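2-dehydropantoate 2-reductase (Geobacter metallireducens, PDB 3HN2) probably catalyses the NADPH-dependent reduction of ketopantoate (2-dehydropantoate) to pantoate, a step of pantothenate biosynthesis. Local coordinates at residues T176-R181 / G232-I237; F116-I121 / G149-R154; A126-N131 / V138-A143; L13-G18 / F30-D35; N190-G195 / G219-V224. One frame throughout, in Å; residues are numbered along the deposited sequence.

Contact 1 (T176-R181 / G232-I237); sequences TDDLKR and GLATFI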
# COMPACT_ATOMS: atom_id res chain seq x y z
N THR A 176 12.45 18.00 -0.98
CA THR A 176 11.74 18.82 -0.01
C THR A 176 12.65 19.90 0.60
O THR A 176 13.87 19.81 0.51
CB THR A 176 11.06 17.95 1.08
OG1 THR A 176 10.09 18.72 1.80
CG2 THR A 176 12.09 17.37 2.06
N ASP A 177 12.03 20.93 1.19
CA ASP A 177 12.76 22.00 1.89
C ASP A 177 12.81 21.72 3.39
O ASP A 177 13.60 22.33 4.13
CB ASP A 177 12.10 23.36 1.65
CG ASP A 177 12.15 23.80 0.20
OD1 ASP A 177 12.74 23.09 -0.64
OD2 ASP A 177 11.59 24.88 -0.10
N ASP A 178 11.96 20.80 3.82
CA ASP A 178 11.88 20.42 5.22
C ASP A 178 12.24 18.95 5.38
O ASP A 178 11.37 18.07 5.45
CB ASP A 178 10.48 20.72 5.76
CG ASP A 178 10.47 21.03 7.25
OD1 ASP A 178 11.53 20.86 7.91
OD2 ASP A 178 9.40 21.43 7.75
N LEU A 179 13.55 18.70 5.38
CA LEU A 179 14.12 17.37 5.61
C LEU A 179 13.73 16.84 6.98
O LEU A 179 13.33 15.68 7.12
CB LEU A 179 15.65 17.44 5.49
CG LEU A 179 16.49 16.25 5.96
CD1 LEU A 179 16.23 15.04 5.08
CD2 LEU A 179 17.97 16.61 5.97
N LYS A 180 13.85 17.71 7.98
CA LYS A 180 13.55 17.40 9.36
C LYS A 180 12.13 16.84 9.50
O LYS A 180 11.93 15.83 10.17
CB LYS A 180 13.73 18.65 10.22
CG LYS A 180 14.07 18.39 11.69
CD LYS A 180 13.90 19.67 12.50
CE LYS A 180 14.60 19.59 13.85
NZ LYS A 180 16.04 19.94 13.74
N ARG A 181 11.16 17.49 8.85
CA ARG A 181 9.76 17.05 8.88
C ARG A 181 9.59 15.67 8.27
O ARG A 181 8.99 14.81 8.88
CB ARG A 181 8.84 18.06 8.18
CG ARG A 181 7.37 17.65 8.17
CD ARG A 181 6.52 18.60 7.34
NE ARG A 181 5.43 17.88 6.71
CZ ARG A 181 4.14 18.07 6.98
NH1 ARG A 181 3.76 18.98 7.86
NH2 ARG A 181 3.23 17.34 6.35
N GLY A 232 10.43 22.49 16.05
CA GLY A 232 10.86 23.61 15.23
C GLY A 232 10.70 23.34 13.74
O GLY A 232 11.54 23.76 12.93
N LEU A 233 9.63 22.64 13.39
CA LEU A 233 9.32 22.34 12.00
C LEU A 233 8.73 23.56 11.32
O LEU A 233 7.99 24.32 11.94
CB LEU A 233 8.35 21.16 11.92
CG LEU A 233 8.88 19.73 11.72
CD1 LEU A 233 10.15 19.42 12.51
CD2 LEU A 233 7.78 18.71 12.03
N ALA A 234 9.08 23.74 10.05
CA ALA A 234 8.57 24.85 9.24
C ALA A 234 7.06 24.76 9.02
O ALA A 234 6.36 25.78 9.03
CB ALA A 234 9.30 24.91 7.90
N THR A 235 6.56 23.54 8.84
CA THR A 235 5.13 23.30 8.67
C THR A 235 4.65 22.12 9.54
O THR A 235 5.27 21.05 9.55
CB THR A 235 4.74 23.14 7.17
OG1 THR A 235 3.40 22.64 7.06
CG2 THR A 235 5.69 22.20 6.43
N PHE A 236 3.56 22.34 10.27
CA PHE A 236 3.03 21.38 11.24
C PHE A 236 2.47 20.12 10.60
O PHE A 236 1.70 20.19 9.65
CB PHE A 236 1.94 22.03 12.10
CG PHE A 236 2.46 22.65 13.37
CD1 PHE A 236 2.02 22.18 14.60
CD2 PHE A 236 3.37 23.70 13.34
CE1 PHE A 236 2.49 22.74 15.79
CE2 PHE A 236 3.85 24.26 14.52
CZ PHE A 236 3.41 23.78 15.74
N ILE A 237 2.88 18.97 11.13
CA ILE A 237 2.28 17.69 10.75
C ILE A 237 0.94 17.59 11.44
O ILE A 237 0.86 17.63 12.67
CB ILE A 237 3.16 16.47 11.13
CG1 ILE A 237 4.58 16.63 10.57
CG2 ILE A 237 2.53 15.17 10.63
CD1 ILE A 237 5.57 15.61 11.08
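R181 sends its guanidinium group across to the backbone of 232-237, where NH1 alone meets two consecutive carbonyl oxygens. The bond from R181 NH1 to T235 O is the straighter one, 3.1 Å long with an angle of 160° at the hydrogen; T235 O lies in the guanidinium plane, yet the nitrogen stands well above the plane of that carbonyl. The second, from R181 NH1 to F236 O at 3.0 Å, is bent and weak. I237 CG1 lies over one face of the group, toward its rim, 3.7 Å from R181 NH1, while the two oxygens hold the edge. Nearer the helix, R181 CB packs on L233 CG at 3.9 Å, and L233 CD1 reaches K180 CD at 3.8 Å. K180 and R181 belong to the first turn of helix 179-200, which opens the helical C-terminal domain of this ketopantoate reductase; the loop they touch leads from helix 211-229 to helix 241-249. D178 occupies the N-cap position of that first turn. With its CG swung anti to its own nitrogen (chi1 -151°), the carboxylate faces the loop, and D178 OD2 accepts a weak bond from A234 N at 3.3 Å. Behind it, T176 OG1 takes a weak bond from D178 N. Further out, E185 forms a salt bridge with R181 NE, and N229 ND2 donates to I237 O.

Contact 2 (F116-I121 / G149-R154); sequences FGAERI and GEFLPR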
# COMPACT_ATOMS: atom_id res chain seq x y z
N PHE A 116 32.07 15.82 9.91
CA PHE A 116 32.67 16.22 8.63
C PHE A 116 32.42 17.66 8.20
O PHE A 116 33.34 18.34 7.74
CB PHE A 116 32.26 15.25 7.52
CG PHE A 116 32.64 13.82 7.78
CD1 PHE A 116 33.97 13.42 7.67
CD2 PHE A 116 31.69 12.89 8.17
CE1 PHE A 116 34.34 12.10 7.92
CE2 PHE A 116 32.04 11.56 8.42
CZ PHE A 116 33.38 11.17 8.30
N GLY A 117 31.18 18.12 8.35
CA GLY A 117 30.80 19.47 7.93
C GLY A 117 29.35 19.48 7.50
O GLY A 117 28.93 18.65 6.69
N ALA A 118 28.59 20.43 8.03
CA ALA A 118 27.14 20.49 7.82
C ALA A 118 26.73 20.83 6.39
O ALA A 118 25.65 20.45 5.95
CB ALA A 118 26.50 21.46 8.81
N GLU A 119 27.59 21.53 5.66
CA GLU A 119 27.31 21.88 4.26
C GLU A 119 27.65 20.75 3.28
O GLU A 119 27.55 20.93 2.06
CB GLU A 119 27.98 23.20 3.86
CG GLU A 119 29.51 23.20 3.87
CD GLU A 119 30.09 23.55 5.23
OE1 GLU A 119 30.01 22.71 6.15
OE2 GLU A 119 30.62 24.67 5.37
N ARG A 120 28.05 19.59 3.81
CA ARG A 120 28.31 18.40 3.00
C ARG A 120 27.14 17.42 3.06
O ARG A 120 27.03 16.52 2.23
CB ARG A 120 29.58 17.68 3.46
CG ARG A 120 30.74 18.57 3.88
CD ARG A 120 31.96 17.75 4.30
NE ARG A 120 32.90 17.58 3.20
CZ ARG A 120 34.10 18.17 3.13
NH1 ARG A 120 34.88 17.97 2.09
NH2 ARG A 120 34.51 18.97 4.11
N ILE A 121 26.26 17.60 4.05
CA ILE A 121 25.31 16.55 4.43
C ILE A 121 23.98 16.66 3.68
O ILE A 121 23.36 17.71 3.64
CB ILE A 121 25.10 16.50 5.97
CG1 ILE A 121 26.45 16.43 6.70
CG2 ILE A 121 24.21 15.33 6.39
CD1 ILE A 121 27.39 15.30 6.26
N GLY A 149 16.60 15.86 1.08
CA GLY A 149 16.73 17.17 1.72
C GLY A 149 18.18 17.50 2.08
O GLY A 149 19.00 16.61 2.32
N GLU A 150 18.50 18.78 2.12
CA GLU A 150 19.82 19.17 2.62
C GLU A 150 19.73 19.52 4.09
O GLU A 150 18.78 20.19 4.52
CB GLU A 150 20.42 20.31 1.80
CG GLU A 150 19.51 21.48 1.53
CD GLU A 150 20.19 22.59 0.76
OE1 GLU A 150 19.48 23.55 0.41
OE2 GLU A 150 21.41 22.50 0.50
N PHE A 151 20.69 19.02 4.87
CA PHE A 151 20.76 19.34 6.29
C PHE A 151 20.92 20.85 6.52
O PHE A 151 20.08 21.46 7.18
CB PHE A 151 21.88 18.55 6.97
CG PHE A 151 22.02 18.85 8.43
CD1 PHE A 151 21.04 18.42 9.34
CD2 PHE A 151 23.11 19.58 8.91
CE1 PHE A 151 21.16 18.71 10.69
CE2 PHE A 151 23.24 19.87 10.27
CZ PHE A 151 22.26 19.43 11.16
N LEU A 152 21.98 21.43 5.97
CA LEU A 152 22.12 22.88 5.97
C LEU A 152 21.47 23.41 4.69
O LEU A 152 21.86 23.01 3.60
CB LEU A 152 23.59 23.29 6.07
CG LEU A 152 24.01 24.41 7.04
CD1 LEU A 152 23.90 25.79 6.39
CD2 LEU A 152 23.25 24.35 8.37
N PRO A 153 20.48 24.32 4.84
CA PRO A 153 19.52 24.61 3.76
C PRO A 153 20.01 25.57 2.67
O PRO A 153 19.26 26.49 2.28
CB PRO A 153 18.35 25.24 4.53
CG PRO A 153 18.99 25.93 5.67
CD PRO A 153 20.21 25.12 6.05
N ARG A 154 21.22 25.37 2.15
CA ARG A 154 21.73 26.25 1.08
C ARG A 154 21.72 25.68 -0.34
O ARG A 154 22.62 24.96 -0.77
CB ARG A 154 23.08 26.88 1.45
CG ARG A 154 22.96 28.01 2.48
CD ARG A 154 21.90 29.04 2.08
NE ARG A 154 22.47 30.17 1.34
CZ ARG A 154 22.74 31.35 1.88
NH1 ARG A 154 22.50 31.58 3.17
NH2 ARG A 154 23.26 32.32 1.14
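I121 and F151 meet at one end of the antiparallel pair formed by strands 121-129 and 142-150 in the central sheet of the Rossmann-type domain, which probably binds NADP(H). I121 begins the first strand, while F151 comes just after the second ends, and the two chains are joined here by one backbone bond: F151 N donates to I121 O over 3.2 Å at an angle of 160°, from above the plane of the carbonyl. Just outside the bond, the side chains of I121 and F151 lie side by side and point the same way, with I121 CB 3.9 Å from F151 CB. Because F151 CG is anti to the backbone N (chi1 179°), the ring extends over helix 108-115, touching E109, E110 and A113, while I121 reaches L112 of the same helix and I99 of the neighbouring strand. The turn 117-120 supplies the rest of the surface. The bond from R120 N to G117 O, 3.2 Å long, closes this turn, and A118 within it faces the other segment. L152, more exposed, rests its CB 3.5 Å from A118 O, and L152 CG approaches A118 CB at 4.2 Å. R158 adds an outside tie, as its NH2 donates to E119 O. The methyl of A118 comes in at the ring edge of F151, close to the ring plane, with A118 CB 3.9 Å from F151 CD2.

Contact 3 (A126-N131 / V138-A143); sequences AFLCSN and VHHLGA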
# COMPACT_ATOMS: atom_id res chain seq x y z
N ALA A 126 14.27 7.30 2.52
CA ALA A 126 13.96 6.29 1.52
C ALA A 126 12.88 5.36 2.04
O ALA A 126 12.83 5.07 3.24
CB ALA A 126 15.21 5.50 1.18
N PHE A 127 12.01 4.89 1.15
CA PHE A 127 11.01 3.90 1.53
C PHE A 127 11.09 2.70 0.60
O PHE A 127 10.72 2.79 -0.57
CB PHE A 127 9.60 4.50 1.55
CG PHE A 127 8.64 3.73 2.42
CD1 PHE A 127 8.52 4.04 3.78
CD2 PHE A 127 7.88 2.70 1.90
CE1 PHE A 127 7.63 3.34 4.59
CE2 PHE A 127 7.00 1.98 2.71
CZ PHE A 127 6.87 2.31 4.06
N LEU A 128 11.55 1.58 1.14
CA LEU A 128 11.90 0.41 0.35
C LEU A 128 11.49 -0.87 1.07
O LEU A 128 11.69 -1.00 2.28
CB LEU A 128 13.41 0.40 0.15
CG LEU A 128 14.08 0.07 -1.18
CD1 LEU A 128 15.58 0.14 -0.97
CD2 LEU A 128 13.70 -1.28 -1.75
N CYS A 129 10.93 -1.81 0.32
CA CYS A 129 10.68 -3.17 0.82
C CYS A 129 11.76 -4.09 0.26
O CYS A 129 11.74 -4.41 -0.94
CB CYS A 129 9.30 -3.68 0.41
SG CYS A 129 7.92 -2.59 0.82
N SER A 130 12.69 -4.52 1.11
CA SER A 130 13.82 -5.34 0.66
C SER A 130 14.42 -6.22 1.75
O SER A 130 15.02 -5.71 2.70
CB SER A 130 14.92 -4.45 0.06
OG SER A 130 15.46 -3.57 1.02
N ASN A 131 14.23 -7.53 1.62
CA ASN A 131 15.06 -8.48 2.34
C ASN A 131 16.22 -8.87 1.43
O ASN A 131 16.07 -8.91 0.22
CB ASN A 131 14.26 -9.69 2.84
CG ASN A 131 13.87 -10.67 1.73
OD1 ASN A 131 12.80 -10.56 1.14
ND2 ASN A 131 14.74 -11.64 1.46
N VAL A 138 20.45 -9.33 -3.92
CA VAL A 138 19.55 -8.31 -3.41
C VAL A 138 18.14 -8.58 -3.93
O VAL A 138 17.96 -8.77 -5.14
CB VAL A 138 19.98 -6.90 -3.88
CG1 VAL A 138 19.32 -5.82 -3.04
CG2 VAL A 138 21.49 -6.75 -3.84
N HIS A 139 17.16 -8.59 -3.03
CA HIS A 139 15.76 -8.78 -3.42
C HIS A 139 14.97 -7.49 -3.17
O HIS A 139 14.99 -6.96 -2.07
CB HIS A 139 15.12 -9.95 -2.68
CG HIS A 139 15.66 -11.29 -3.07
ND1 HIS A 139 16.98 -11.66 -2.87
CD2 HIS A 139 15.06 -12.36 -3.64
CE1 HIS A 139 17.16 -12.89 -3.31
NE2 HIS A 139 16.02 -13.34 -3.78
N HIS A 140 14.30 -7.01 -4.21
CA HIS A 140 13.49 -5.79 -4.14
C HIS A 140 12.02 -6.15 -4.32
O HIS A 140 11.59 -6.51 -5.42
CB HIS A 140 13.96 -4.78 -5.19
CG HIS A 140 12.95 -3.71 -5.51
ND1 HIS A 140 12.41 -3.56 -6.77
CD2 HIS A 140 12.39 -2.75 -4.74
CE1 HIS A 140 11.57 -2.54 -6.76
NE2 HIS A 140 11.53 -2.04 -5.54
N LEU A 141 11.26 -6.03 -3.24
CA LEU A 141 9.88 -6.52 -3.20
C LEU A 141 8.84 -5.44 -3.50
O LEU A 141 7.68 -5.76 -3.81
CB LEU A 141 9.57 -7.19 -1.85
CG LEU A 141 10.56 -8.22 -1.28
CD1 LEU A 141 10.06 -8.73 0.06
CD2 LEU A 141 10.82 -9.38 -2.25
N GLY A 142 9.25 -4.18 -3.42
CA GLY A 142 8.35 -3.05 -3.67
C GLY A 142 8.95 -1.69 -3.41
O GLY A 142 10.02 -1.58 -2.80
N ALA A 143 8.26 -0.66 -3.89
CA ALA A 143 8.59 0.75 -3.67
C ALA A 143 10.02 1.12 -4.07
O ALA A 143 10.54 0.60 -5.05
CB ALA A 143 8.26 1.17 -2.23
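C129 faces both L141 and G142 in a classic beta bulge, set where strand 121-129 pairs antiparallel with the start of strand 142-150 in the Rossmann-type sheet. The C129 carbonyl accepts from the first bulge residue, L141 N to C129 O being 2.9 Å at 157°, while the C129 amide gives to the second, C129 N to G142 O at 3.3 Å and 167°. L128 and A143 follow as a non-hydrogen-bonded pair, and A143 CB lies 3.4 Å from F127 O. Beyond the bulge the strand pairing ends but the chains stay close: S130 CB sits 3.3 Å from H139 O, and H139 N makes a weak bond to N131 O. The H140 imidazole folds back along its own chain: CG, anti to the backbone nitrogen (chi1 161°), carries the ring to where H140 NE2 donates to A143 O at 2.9 Å, while L128 CD2 touches the ring edge, 3.6 Å from H140 CD2. Replacing H140 with an alanine would probably leave A143 O without this donor and open a gap beside L128. The bulge thus falls where the chain passes from strand 137-140, in the small sheet with strand 44-48, to the main sheet. Y16 of helix 14-23 stacks on the H140 ring, S48 bonds weakly to its ND1, F127 meets W189 of helix 179-200 edge-to-face, and D250 of the second subunit packs on A143.

Contact 4 (L13-G18 / F30-D35); sequences LGLYYG and FLLRRD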
# COMPACT_ATOMS: atom_id res chain seq x y z
N LEU A 13 19.57 -2.04 1.07
CA LEU A 13 19.25 -0.80 0.38
C LEU A 13 20.47 -0.13 -0.28
O LEU A 13 20.34 0.47 -1.35
CB LEU A 13 18.48 0.17 1.29
CG LEU A 13 19.09 1.19 2.25
CD1 LEU A 13 19.42 2.50 1.55
CD2 LEU A 13 18.11 1.46 3.38
N GLY A 14 21.62 -0.23 0.37
CA GLY A 14 22.86 0.32 -0.17
C GLY A 14 23.29 -0.39 -1.44
O GLY A 14 23.76 0.25 -2.39
N LEU A 15 23.11 -1.71 -1.46
CA LEU A 15 23.41 -2.51 -2.64
C LEU A 15 22.43 -2.22 -3.76
O LEU A 15 22.84 -1.98 -4.89
CB LEU A 15 23.42 -4.00 -2.30
CG LEU A 15 24.62 -4.62 -1.57
CD1 LEU A 15 24.36 -6.09 -1.29
CD2 LEU A 15 25.91 -4.47 -2.36
N TYR A 16 21.13 -2.23 -3.42
CA TYR A 16 20.05 -1.99 -4.38
C TYR A 16 20.18 -0.66 -5.11
O TYR A 16 20.08 -0.62 -6.34
CB TYR A 16 18.69 -2.08 -3.69
CG TYR A 16 17.50 -1.70 -4.56
CD1 TYR A 16 17.09 -2.51 -5.62
CD2 TYR A 16 16.78 -0.54 -4.30
CE1 TYR A 16 16.00 -2.16 -6.42
CE2 TYR A 16 15.68 -0.18 -5.09
CZ TYR A 16 15.30 -1.00 -6.14
OH TYR A 16 14.21 -0.65 -6.92
N TYR A 17 20.39 0.41 -4.36
CA TYR A 17 20.54 1.73 -4.95
C TYR A 17 21.85 1.89 -5.73
O TYR A 17 21.86 2.50 -6.79
CB TYR A 17 20.39 2.83 -3.90
CG TYR A 17 18.97 3.01 -3.42
CD1 TYR A 17 17.90 3.04 -4.32
CD2 TYR A 17 18.69 3.17 -2.07
CE1 TYR A 17 16.59 3.21 -3.88
CE2 TYR A 17 17.39 3.34 -1.62
CZ TYR A 17 16.34 3.36 -2.53
OH TYR A 17 15.06 3.53 -2.07
N GLY A 18 22.92 1.31 -5.20
CA GLY A 18 24.22 1.34 -5.87
C GLY A 18 24.23 0.56 -7.17
O GLY A 18 24.88 0.96 -8.14
N PHE A 30 31.71 -0.01 -4.32
CA PHE A 30 31.11 -0.64 -3.14
C PHE A 30 32.15 -0.96 -2.07
O PHE A 30 33.21 -1.52 -2.36
CB PHE A 30 30.39 -1.93 -3.54
CG PHE A 30 29.12 -1.71 -4.31
CD1 PHE A 30 27.90 -1.59 -3.65
CD2 PHE A 30 29.13 -1.65 -5.70
CE1 PHE A 30 26.72 -1.41 -4.36
CE2 PHE A 30 27.95 -1.47 -6.42
CZ PHE A 30 26.75 -1.35 -5.74
N LEU A 31 31.83 -0.62 -0.82
CA LEU A 31 32.62 -1.07 0.32
C LEU A 31 31.97 -2.31 0.94
O LEU A 31 31.04 -2.20 1.74
CB LEU A 31 32.80 0.05 1.36
CG LEU A 31 33.79 -0.17 2.52
CD1 LEU A 31 35.19 -0.51 2.02
CD2 LEU A 31 33.84 1.03 3.45
N LEU A 32 32.47 -3.48 0.55
CA LEU A 32 31.98 -4.75 1.07
C LEU A 32 32.77 -5.21 2.29
O LEU A 32 33.94 -4.86 2.45
CB LEU A 32 32.04 -5.84 -0.01
CG LEU A 32 31.18 -5.82 -1.28
CD1 LEU A 32 29.78 -5.22 -1.10
CD2 LEU A 32 31.92 -5.15 -2.42
N ARG A 33 32.12 -6.00 3.13
CA ARG A 33 32.74 -6.52 4.35
C ARG A 33 32.52 -8.03 4.44
O ARG A 33 33.43 -8.81 4.18
CB ARG A 33 32.16 -5.81 5.58
CG ARG A 33 32.93 -6.04 6.87
CD ARG A 33 32.02 -5.81 8.07
NE ARG A 33 32.64 -6.23 9.32
CZ ARG A 33 32.67 -5.50 10.44
NH1 ARG A 33 33.25 -5.98 11.53
NH2 ARG A 33 32.12 -4.30 10.47
N ARG A 34 31.29 -8.42 4.79
CA ARG A 34 30.91 -9.81 4.97
C ARG A 34 31.04 -10.65 3.69
O ARG A 34 31.51 -11.79 3.72
CB ARG A 34 29.49 -9.88 5.55
CG ARG A 34 28.74 -11.20 5.33
CD ARG A 34 27.78 -11.50 6.48
NE ARG A 34 28.48 -12.02 7.65
CZ ARG A 34 28.79 -13.31 7.85
NH1 ARG A 34 28.46 -14.23 6.95
NH2 ARG A 34 29.43 -13.67 8.95
N ASP A 35 30.65 -10.06 2.56
CA ASP A 35 30.66 -10.77 1.28
C ASP A 35 31.44 -10.04 0.18
O ASP A 35 30.88 -9.70 -0.86
CB ASP A 35 29.23 -11.11 0.84
CG ASP A 35 28.23 -9.99 1.12
OD1 ASP A 35 28.64 -8.81 1.24
OD2 ASP A 35 27.02 -10.30 1.22
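F30 drives its ring against helix 14-23, and the fit is tightest at G18: F30 CZ lies 3.5 Å from G18 C. A CB on G18 would run straight into F30 CE1, so the glycine leaves room for the ring. From across the ring plane, obliquely, L15 CD2 reaches F30 CD1 at 3.7 Å. G14 O comes up at the ring edge, 3.9 Å from F30 CE1. Further along, the packing slackens: L15 CD2 and L32 CD1 are 4.1 Å apart, and past L32 the exposed R33 and R34 turn off toward solvent. The unit is the beta-alpha-beta of strand 5-8, helix 14-23 and strand 28-31, and G14 belongs to a GxGxxG pattern consistent with a dinucleotide-binding Rossmann fold. With a serine in place of F30, the helix would probably lose its apolar cover at G18 and L15, leaving a gap between helix and strand. G14 O is taken by G18 N within the helix, at 3.1 Å, and the F30 backbone pairs with K59 and Y61; between helix and strand the contact is therefore one of apolar fit, which depends on shape more than on directed bonds.

Contact 5 (N190-G195 / G219-V224); sequences NIPFNG and GIMLEV
I191 and P192 of helix 179-200 face I220 and V224 of helix 211-229 in a buried helix-helix interface of the C-terminal domain, part of the helical bundle that ketopantoate reductases share with the 6-phosphogluconate dehydrogenase C-terminal clan. The short axes run at 138° to each other, roughly antiparallel, and approach to 9.2 Å. P192 has no N-H to return to the preceding turn, and the helix is kinked there; the CA atoms also come nearest here, P192 CA being 6.2 Å from I220 CA. The methyl I220 CG2 is shared by two neighbours, lying 3.8 Å from I191 CG2 and 3.8 Å from P192 CD, while the proline ring and the I220 side chain slide past each other in opposite directions. One turn on, V224 CG2 meets the far end of the isoleucine, 3.9 Å from I191 CD1. V224 also touches W184 and V188 of helix 179-200. All of these groups are apolar, and helix 290-302 adds V292 against I191 and R291 against I220. M221 meets the CG corner of the proline: its chain, extended beyond CG (chi3 177°), crosses P192 at about a right angle and places CE 3.8 Å from P192 CG. The ring of F193, stacked on W189, receives the same methyl at its edge, M221 CE lying 3.6 Å from F193 CE1.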
# COMPACT_ATOMS: atom_id res chain seq x y z
N ASN A 190 7.41 4.12 11.05
CA ASN A 190 8.47 3.22 11.52
C ASN A 190 8.36 2.84 12.98
O ASN A 190 8.85 1.80 13.38
CB ASN A 190 9.86 3.85 11.28
CG ASN A 190 10.54 3.35 10.01
OD1 ASN A 190 9.91 2.70 9.16
ND2 ASN A 190 11.82 3.66 9.88
N ILE A 191 7.75 3.70 13.79
CA ILE A 191 7.67 3.42 15.22
C ILE A 191 6.61 2.36 15.57
O ILE A 191 6.98 1.34 16.15
CB ILE A 191 7.67 4.72 16.08
CG1 ILE A 191 9.07 5.36 16.02
CG2 ILE A 191 7.29 4.42 17.52
CD1 ILE A 191 9.22 6.68 16.78
N PRO A 192 5.31 2.57 15.21
CA PRO A 192 4.34 1.48 15.49
C PRO A 192 4.68 0.16 14.81
O PRO A 192 4.62 -0.88 15.44
CB PRO A 192 3.01 2.03 14.97
CG PRO A 192 3.38 3.13 14.04
CD PRO A 192 4.63 3.73 14.60
N PHE A 193 5.10 0.22 13.56
CA PHE A 193 5.24 -0.99 12.76
C PHE A 193 6.58 -1.71 12.90
O PHE A 193 6.59 -2.91 13.15
CB PHE A 193 4.80 -0.74 11.33
CG PHE A 193 3.34 -0.40 11.22
CD1 PHE A 193 2.92 0.92 11.08
CD2 PHE A 193 2.37 -1.41 11.32
CE1 PHE A 193 1.57 1.23 11.00
CE2 PHE A 193 1.01 -1.09 11.25
CZ PHE A 193 0.61 0.22 11.09
N ASN A 194 7.71 -1.02 12.78
CA ASN A 194 8.99 -1.67 13.12
C ASN A 194 9.11 -2.02 14.61
O ASN A 194 9.89 -2.89 14.98
CB ASN A 194 10.20 -0.87 12.65
CG ASN A 194 10.40 -0.95 11.15
OD1 ASN A 194 9.57 -0.48 10.38
ND2 ASN A 194 11.51 -1.53 10.73
N GLY A 195 8.31 -1.36 15.45
CA GLY A 195 8.21 -1.69 16.87
C GLY A 195 7.39 -2.93 17.22
O GLY A 195 7.92 -3.89 17.79
N GLY A 219 -2.65 5.69 18.69
CA GLY A 219 -2.11 6.37 19.86
C GLY A 219 -0.61 6.56 19.79
O GLY A 219 -0.10 7.65 20.09
N ILE A 220 0.09 5.50 19.39
CA ILE A 220 1.54 5.55 19.18
C ILE A 220 1.86 6.63 18.15
O ILE A 220 2.72 7.49 18.38
CB ILE A 220 2.09 4.18 18.72
CG1 ILE A 220 2.03 3.17 19.86
CG2 ILE A 220 3.54 4.30 18.22
CD1 ILE A 220 2.12 1.71 19.41
N MET A 221 1.13 6.60 17.03
CA MET A 221 1.25 7.57 15.96
C MET A 221 1.04 9.02 16.38
O MET A 221 1.84 9.89 16.03
CB MET A 221 0.30 7.23 14.83
CG MET A 221 0.82 6.12 13.96
SD MET A 221 -0.09 6.05 12.41
CE MET A 221 0.84 4.73 11.67
N LEU A 222 -0.03 9.27 17.14
CA LEU A 222 -0.30 10.60 17.68
C LEU A 222 0.82 11.18 18.57
O LEU A 222 0.99 12.40 18.63
CB LEU A 222 -1.62 10.62 18.44
CG LEU A 222 -2.89 10.60 17.58
CD1 LEU A 222 -4.09 10.02 18.34
CD2 LEU A 222 -3.19 11.98 17.06
N GLU A 223 1.56 10.30 19.24
CA GLU A 223 2.65 10.70 20.13
C GLU A 223 3.85 11.17 19.33
O GLU A 223 4.42 12.21 19.63
CB GLU A 223 3.05 9.54 21.04
CG GLU A 223 2.05 9.23 22.14
CD GLU A 223 2.53 8.14 23.08
OE1 GLU A 223 3.73 7.77 23.05
OE2 GLU A 223 1.69 7.64 23.87
N VAL A 224 4.19 10.40 18.30
CA VAL A 224 5.26 10.72 17.35
C VAL A 224 5.01 12.06 16.66
O VAL A 224 5.94 12.86 16.50
CB VAL A 224 5.43 9.59 16.30
CG1 VAL A 224 6.55 9.89 15.33
CG2 VAL A 224 5.70 8.26 16.99

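Contacts 2, 3 and 4 belong to the Rossmann-type N-terminal domain and all reach its main sheet; contacts 1 and 5 lie in the helical C-terminal domain and share helix 179-200. Along the chain contact 4 comes first, then contact 2, whose segments enclose contact 3, and finally contact 1, enclosing contact 5. Contacts 3 and 4 have centres 14 Å apart and touch, L128 and H140 meeting residues of helix 14-23. Contacts 1 and 2, with centres 15 Å apart, touch through L179 against the end of strand 142-150, which links the two domains at the first turn of helix 179-200. Contacts 1 and 4 are farthest apart, with centres 30 Å from each other.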